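Local coordinates for protein phiAB6 tailspike (PDB 5JS4) that probably binds and fragments the exopolysaccharide of Acinetobacter baumannii as the trimeric, beta-helical tailspike of a bacteriophage, at residues D247-K252 with F263-D268. Residues are numbered along the deposited sequence; the frame is centred on the assembly and turned at random.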
loop_
_atom_site.group_PDB
_atom_site.type_symbol
_atom_site.label_atom_id
_atom_site.label_comp_id
_atom_site.label_asym_id
_atom_site.label_seq_id
_atom_site.Cartn_x
_atom_site.Cartn_y
_atom_site.Cartn_z
ATOM N N ASP A 247 20.757 35.431 -12.218
ATOM C CA ASP A 247 21.728 36.474 -11.857
ATOM C C ASP A 247 22.635 36.845 -13.031
ATOM O O ASP A 247 23.054 37.996 -13.150
ATOM C CB ASP A 247 22.587 36.045 -10.664
ATOM C CG ASP A 247 21.781 35.850 -9.393
ATOM O OD1 ASP A 247 20.542 36.019 -9.421
ATOM O OD2 ASP A 247 22.395 35.526 -8.357
ATOM N N ASN A 248 22.919 35.876 -13.904
ATOM C CA ASN A 248 23.729 36.127 -15.100
ATOM C C ASN A 248 23.074 37.141 -16.028
ATOM O O ASN A 248 23.758 37.800 -16.801
ATOM C CB ASN A 248 23.981 34.847 -15.907
ATOM C CG ASN A 248 25.047 33.962 -15.298
ATOM O OD1 ASN A 248 26.155 33.846 -15.821
ATOM N ND2 ASN A 248 24.710 33.309 -14.215
ATOM N N PHE A 249 21.749 37.247 -15.946
ATOM C CA PHE A 249 20.967 38.108 -16.826
ATOM C C PHE A 249 20.442 39.353 -16.116
ATOM O O PHE A 249 19.519 40.012 -16.599
ATOM C CB PHE A 249 19.841 37.282 -17.447
ATOM C CG PHE A 249 20.350 36.172 -18.310
ATOM C CD1 PHE A 249 20.675 34.938 -17.763
ATOM C CD2 PHE A 249 20.569 36.382 -19.663
ATOM C CE1 PHE A 249 21.178 33.923 -18.556
ATOM C CE2 PHE A 249 21.074 35.373 -20.462
ATOM C CZ PHE A 249 21.377 34.140 -19.908
ATOM N N GLY A 250 21.049 39.678 -14.977
ATOM C CA GLY A 250 20.784 40.936 -14.287
ATOM C C GLY A 250 19.720 40.904 -13.207
ATOM O O GLY A 250 19.301 41.959 -12.730
ATOM N N ALA A 251 19.280 39.712 -12.806
ATOM C CA ALA A 251 18.326 39.588 -11.706
ATOM C C ALA A 251 18.986 40.046 -10.409
ATOM O O ALA A 251 20.127 39.690 -10.135
ATOM C CB ALA A 251 17.842 38.152 -11.571
ATOM N N LYS A 252 18.268 40.842 -9.623
ATOM C CA LYS A 252 18.806 41.388 -8.377
ATOM C C LYS A 252 18.455 40.554 -7.145
ATOM O O LYS A 252 19.246 40.482 -6.206
ATOM C CB LYS A 252 18.323 42.828 -8.184
ATOM C CG LYS A 252 18.599 43.747 -9.369
ATOM C CD LYS A 252 20.081 43.836 -9.697
ATOM C CE LYS A 252 20.340 44.840 -10.808
ATOM N NZ LYS A 252 21.786 44.925 -11.149
ATOM N N PHE A 263 14.547 37.209 -15.906
ATOM C CA PHE A 263 14.035 35.839 -16.010
ATOM C C PHE A 263 13.713 35.502 -17.464
ATOM O O PHE A 263 14.058 34.424 -17.945
ATOM C CB PHE A 263 12.788 35.638 -15.139
ATOM C CG PHE A 263 13.088 35.315 -13.695
ATOM C CD1 PHE A 263 13.820 36.191 -12.901
ATOM C CD2 PHE A 263 12.606 34.144 -13.118
ATOM C CE1 PHE A 263 14.086 35.898 -11.573
ATOM C CE2 PHE A 263 12.866 33.848 -11.788
ATOM C CZ PHE A 263 13.605 34.727 -11.015
ATOM N N GLN A 264 13.061 36.427 -18.166
ATOM C CA GLN A 264 12.725 36.197 -19.569
ATOM C C GLN A 264 13.973 36.098 -20.446
ATOM O O GLN A 264 14.038 35.256 -21.343
ATOM C CB GLN A 264 11.794 37.288 -20.105
ATOM C CG GLN A 264 11.114 36.897 -21.408
ATOM C CD GLN A 264 10.280 35.642 -21.247
ATOM O OE1 GLN A 264 9.306 35.639 -20.497
ATOM N NE2 GLN A 264 10.666 34.564 -21.931
ATOM N N ALA A 265 14.957 36.956 -20.184
ATOM C CA ALA A 265 16.224 36.925 -20.913
ATOM C C ALA A 265 16.916 35.576 -20.746
ATOM O O ALA A 265 17.458 35.023 -21.704
ATOM C CB ALA A 265 17.133 38.050 -20.444
ATOM N N TYR A 266 16.884 35.044 -19.528
ATOM C CA TYR A 266 17.424 33.715 -19.259
ATOM C C TYR A 266 16.767 32.666 -20.157
ATOM O O TYR A 266 17.449 31.853 -20.782
ATOM C CB TYR A 266 17.210 33.342 -17.790
ATOM C CG TYR A 266 17.761 31.985 -17.423
ATOM C CD1 TYR A 266 17.114 30.818 -17.815
ATOM C CD2 TYR A 266 18.935 31.868 -16.686
ATOM C CE1 TYR A 266 17.624 29.577 -17.496
ATOM C CE2 TYR A 266 19.446 30.629 -16.350
ATOM C CZ TYR A 266 18.784 29.488 -16.760
ATOM O OH TYR A 266 19.283 28.256 -16.432
ATOM N N CYS A 267 15.439 32.687 -20.204
ATOM C CA CYS A 267 14.678 31.697 -20.968
ATOM C C CYS A 267 14.820 31.872 -22.479
ATOM O O CYS A 267 14.645 30.914 -23.230
ATOM C CB CYS A 267 13.204 31.733 -20.565
ATOM S SG CYS A 267 12.932 31.280 -18.838
ATOM N N ASP A 268 15.135 33.091 -22.917
ATOM C CA ASP A 268 15.342 33.387 -24.337
ATOM C C ASP A 268 16.787 33.158 -24.790
ATOM O O ASP A 268 17.068 33.161 -25.990
ATOM C CB ASP A 268 14.953 34.838 -24.637
ATOM C CG ASP A 268 13.473 35.111 -24.436
ATOM O OD1 ASP A 268 12.686 34.160 -24.239
ATOM O OD2 ASP A 268 13.095 36.297 -24.480
#
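F249 lies flat against the helix at A265 and Y266, an instance of an aromatic ring packing on helix backbone as much as on side chains. Y266 CA sits over the centre of one ring face, 3.7 Å from the F249 centroid and 9° off the ring normal, a CH-pi contact. A265 C lies over the same face toward the rim, A265 O is beside F249 CE2 (3.8 Å), and F249 CD2 also touches A265 CB at 3.9 Å. With CG anti to its own carbonyl carbon (chi1 -63°), F249 reaches across to the helix. The two aromatic side chains cross at about a right angle: F249 CE1 meets Y266 CD2 at 3.6 Å, and the rings meet obliquely, with their planes inclined at 71°. Y266 in turn is buried, its hydroxyl hydrogen-bonded to the carbonyl of N275 in strand 275-277. This strand is among the first of the right-handed parallel beta-helix expected of a pectate lyase-like chain, and helix 260-268 lies against it near the N-terminal end of the solenoid, with F263 and C267 resting on L276. Packing is much looser at the other end of the contact, where A251 CB approaches F263 CE1 obliquely at 4.4 Å and the loop continues to the exposed K252. Farther along the helix, Q264 NE2 donates to OD1 of the exposed D268 (3.1 Å), coming from above the carboxylate plane, and K293 makes a salt bridge to that same oxygen. F249 also forms an edge-to-face pair with Y232 of a neighbouring subunit.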